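Local coordinates for protein endo-1,4-beta-xylanase (Bacteroides thetaiotaomicron VPI-5482, PDB 3KST) that probably hydrolyses glycosidic bonds in xylan as a calcium-binding glycoside hydrolase of family 43, at residues S132-D137 with Y142-R147. Residues are numbered along the deposited sequence; the frame is centred on the assembly and turned at random.
Sequences SLFIDD and YLYFVR
Ser132 with Tyr144 and Phe134 with Tyr142 form the antiparallel hydrogen-bonded pairs of a beta hairpin at the edge of a four-stranded sheet, one blade of the five-bladed beta-propeller of family 43. Each pair is joined by two backbone hydrogen bonds; Tyr142 N reaches Phe134 O at 2.7 Å, and the straightest of the four bonds runs from Tyr144 N to Ser132 O (171° at the hydrogen).

Most of the buried surface lies on the face that carries Ser132, Phe134, Tyr142 and Tyr144. With CG beside its own backbone N (chi1 -59°), the Tyr144 ring lies back across the partner strand, presenting its edge to it: CD1 sits 3.4 Å from Ser132 O, which lies in the ring plane, and CE1 is 3.7 Å from Phe134 CB. The Phe134 and Tyr142 side chains run alongside each other, pointing the same way, and touch through their CD2 atoms at 4.0 Å rather than stacking. Leu194 of strand 189-197, in the next blade, packs against both Phe134 and Tyr144, and the Tyr144 hydroxyl hydrogen-bonds Pro225 O.

The other face buries less. Leu133 and Leu143 meet there as a non-hydrogen-bonded pair, each turning a methyl to the partner backbone: Leu133 CD1 is 3.3 Å from Tyr142 O, and Leu143 CD1 3.6 Å from Ser132 O.

Toward the turn, direct contact thins to Asp136 CB at the edge of the Tyr142 ring, and a water bridges the polar ends of these two side chains, donating to Asp136 OD2 at 2.7 Å and hydrogen-bonding Tyr142 OH. The same carboxylate accepts Asp137 N and is held by Tyr201 and Lys196.

The chemistry thus changes along the hairpin: a water-linked, charge-paired outer end gives way to a buried inner end, where Ser132 OG hydrogen-bonds Glu83, a calcium ligand, consistent with second-shell positioning of the metal site.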
loop_
_atom_site.group_PDB
_atom_site.type_symbol
_atom_site.label_atom_id
_atom_site.label_comp_id
_atom_site.label_asym_id
_atom_site.label_seq_id
_atom_site.Cartn_x
_atom_site.Cartn_y
_atom_site.Cartn_z
ATOM N N SER A 132 -1.174 -4.973 -4.733
ATOM C CA SER A 132 -2.375 -4.212 -4.396
ATOM C C SER A 132 -3.496 -4.797 -5.244
ATOM O O SER A 132 -3.347 -4.857 -6.467
ATOM C CB SER A 132 -2.242 -2.721 -4.664
ATOM O OG SER A 132 -3.363 -2.055 -4.104
ATOM N N LEU A 133 -4.558 -5.262 -4.569
ATOM C CA LEU A 133 -5.731 -5.868 -5.204
ATOM C C LEU A 133 -6.827 -4.840 -5.493
ATOM O O LEU A 133 -7.103 -3.927 -4.706
ATOM C CB LEU A 133 -6.332 -6.967 -4.307
ATOM C CG LEU A 133 -7.560 -7.767 -4.783
ATOM C CD1 LEU A 133 -7.233 -8.689 -5.987
ATOM C CD2 LEU A 133 -8.076 -8.571 -3.621
ATOM N N PHE A 134 -7.492 -5.056 -6.623
ATOM C CA PHE A 134 -8.663 -4.291 -7.029
ATOM C C PHE A 134 -9.703 -5.234 -7.638
ATOM O O PHE A 134 -9.395 -5.965 -8.569
ATOM C CB PHE A 134 -8.296 -3.259 -8.060
ATOM C CG PHE A 134 -9.499 -2.543 -8.630
ATOM C CD1 PHE A 134 -10.274 -1.728 -7.819
ATOM C CD2 PHE A 134 -9.869 -2.733 -9.972
ATOM C CE1 PHE A 134 -11.414 -1.073 -8.333
ATOM C CE2 PHE A 134 -10.991 -2.095 -10.505
ATOM C CZ PHE A 134 -11.764 -1.262 -9.687
ATOM N N ILE A 135 -10.929 -5.202 -7.120
ATOM C CA ILE A 135 -12.031 -6.035 -7.636
ATOM C C ILE A 135 -13.018 -5.061 -8.272
ATOM O O ILE A 135 -13.617 -4.254 -7.580
ATOM C CB ILE A 135 -12.710 -6.900 -6.541
ATOM C CG1 ILE A 135 -11.692 -7.882 -5.952
ATOM C CG2 ILE A 135 -13.876 -7.733 -7.144
ATOM C CD1 ILE A 135 -12.204 -8.666 -4.708
ATOM N N ASP A 136 -13.214 -5.185 -9.578
ATOM C CA ASP A 136 -14.014 -4.218 -10.334
ATOM C C ASP A 136 -15.519 -4.463 -10.120
ATOM O O ASP A 136 -15.919 -5.468 -9.549
ATOM C CB ASP A 136 -13.635 -4.303 -11.836
ATOM C CG ASP A 136 -13.869 -3.015 -12.597
ATOM O OD1 ASP A 136 -14.414 -2.040 -12.025
ATOM O OD2 ASP A 136 -13.544 -2.985 -13.797
ATOM N N ASP A 137 -16.329 -3.519 -10.589
ATOM C CA ASP A 137 -17.799 -3.602 -10.551
ATOM C C ASP A 137 -18.347 -4.876 -11.237
ATOM O O ASP A 137 -19.398 -5.385 -10.844
ATOM C CB ASP A 137 -18.386 -2.326 -11.140
ATOM C CG ASP A 137 -18.006 -1.088 -10.336
ATOM O OD1 ASP A 137 -17.940 -1.160 -9.086
ATOM O OD2 ASP A 137 -17.747 -0.051 -10.948
ATOM N N TYR A 142 -8.217 -7.878 -10.035
ATOM C CA TYR A 142 -6.946 -7.447 -10.649
ATOM C C TYR A 142 -5.907 -7.258 -9.556
ATOM O O TYR A 142 -6.240 -6.712 -8.497
ATOM C CB TYR A 142 -7.103 -6.135 -11.421
ATOM C CG TYR A 142 -8.074 -6.242 -12.550
ATOM C CD1 TYR A 142 -7.681 -6.737 -13.792
ATOM C CD2 TYR A 142 -9.413 -5.846 -12.379
ATOM C CE1 TYR A 142 -8.602 -6.832 -14.855
ATOM C CE2 TYR A 142 -10.323 -5.933 -13.419
ATOM C CZ TYR A 142 -9.919 -6.445 -14.648
ATOM O OH TYR A 142 -10.842 -6.508 -15.655
ATOM N N LEU A 143 -4.676 -7.710 -9.804
ATOM C CA LEU A 143 -3.543 -7.507 -8.891
ATOM C C LEU A 143 -2.501 -6.645 -9.583
ATOM O O LEU A 143 -2.034 -6.975 -10.705
ATOM C CB LEU A 143 -2.903 -8.832 -8.431
ATOM C CG LEU A 143 -1.908 -8.711 -7.257
ATOM C CD1 LEU A 143 -2.672 -8.319 -6.012
ATOM C CD2 LEU A 143 -1.163 -10.041 -6.964
ATOM N N TYR A 144 -2.160 -5.538 -8.919
ATOM C CA TYR A 144 -1.120 -4.602 -9.314
ATOM C C TYR A 144 0.093 -4.978 -8.471
ATOM O O TYR A 144 -0.052 -5.319 -7.304
ATOM C CB TYR A 144 -1.556 -3.150 -9.087
ATOM C CG TYR A 144 -2.794 -2.863 -9.886
ATOM C CD1 TYR A 144 -4.050 -3.229 -9.402
ATOM C CD2 TYR A 144 -2.715 -2.307 -11.169
ATOM C CE1 TYR A 144 -5.206 -3.054 -10.171
ATOM C CE2 TYR A 144 -3.881 -2.106 -11.943
ATOM C CZ TYR A 144 -5.118 -2.480 -11.427
ATOM O OH TYR A 144 -6.270 -2.309 -12.149
ATOM N N PHE A 145 1.269 -4.969 -9.093
ATOM C CA PHE A 145 2.512 -5.374 -8.448
ATOM C C PHE A 145 3.663 -4.895 -9.307
ATOM O O PHE A 145 3.444 -4.527 -10.466
ATOM C CB PHE A 145 2.554 -6.906 -8.256
ATOM C CG PHE A 145 2.338 -7.686 -9.516
ATOM C CD1 PHE A 145 1.030 -8.014 -9.925
ATOM C CD2 PHE A 145 3.411 -8.138 -10.285
ATOM C CE1 PHE A 145 0.806 -8.732 -11.081
ATOM C CE2 PHE A 145 3.176 -8.875 -11.452
ATOM C CZ PHE A 145 1.864 -9.171 -11.835
ATOM N N VAL A 146 4.857 -4.897 -8.728
ATOM C CA VAL A 146 6.090 -4.446 -9.381
ATOM C C VAL A 146 6.871 -5.608 -9.922
ATOM O O VAL A 146 7.079 -6.585 -9.190
ATOM C CB VAL A 146 7.036 -3.740 -8.363
ATOM C CG1 VAL A 146 8.486 -3.554 -8.928
ATOM C CG2 VAL A 146 6.425 -2.393 -7.905
ATOM N N ARG A 147 7.268 -5.539 -11.197
ATOM C CA ARG A 147 8.245 -6.478 -11.754
ATOM C C ARG A 147 9.486 -5.632 -12.035
ATOM O O ARG A 147 9.391 -4.428 -12.359
ATOM C CB ARG A 147 7.783 -7.127 -13.042
ATOM C CG ARG A 147 6.506 -7.934 -12.910
ATOM C CD ARG A 147 6.015 -8.391 -14.274
ATOM N NE ARG A 147 6.925 -9.306 -14.952
ATOM C CZ ARG A 147 6.874 -9.633 -16.253
ATOM N NH1 ARG A 147 5.958 -9.102 -17.063
ATOM N NH2 ARG A 147 7.761 -10.483 -16.751
HETATM O O HOH W 1 -13.123 -5.138 -15.326
#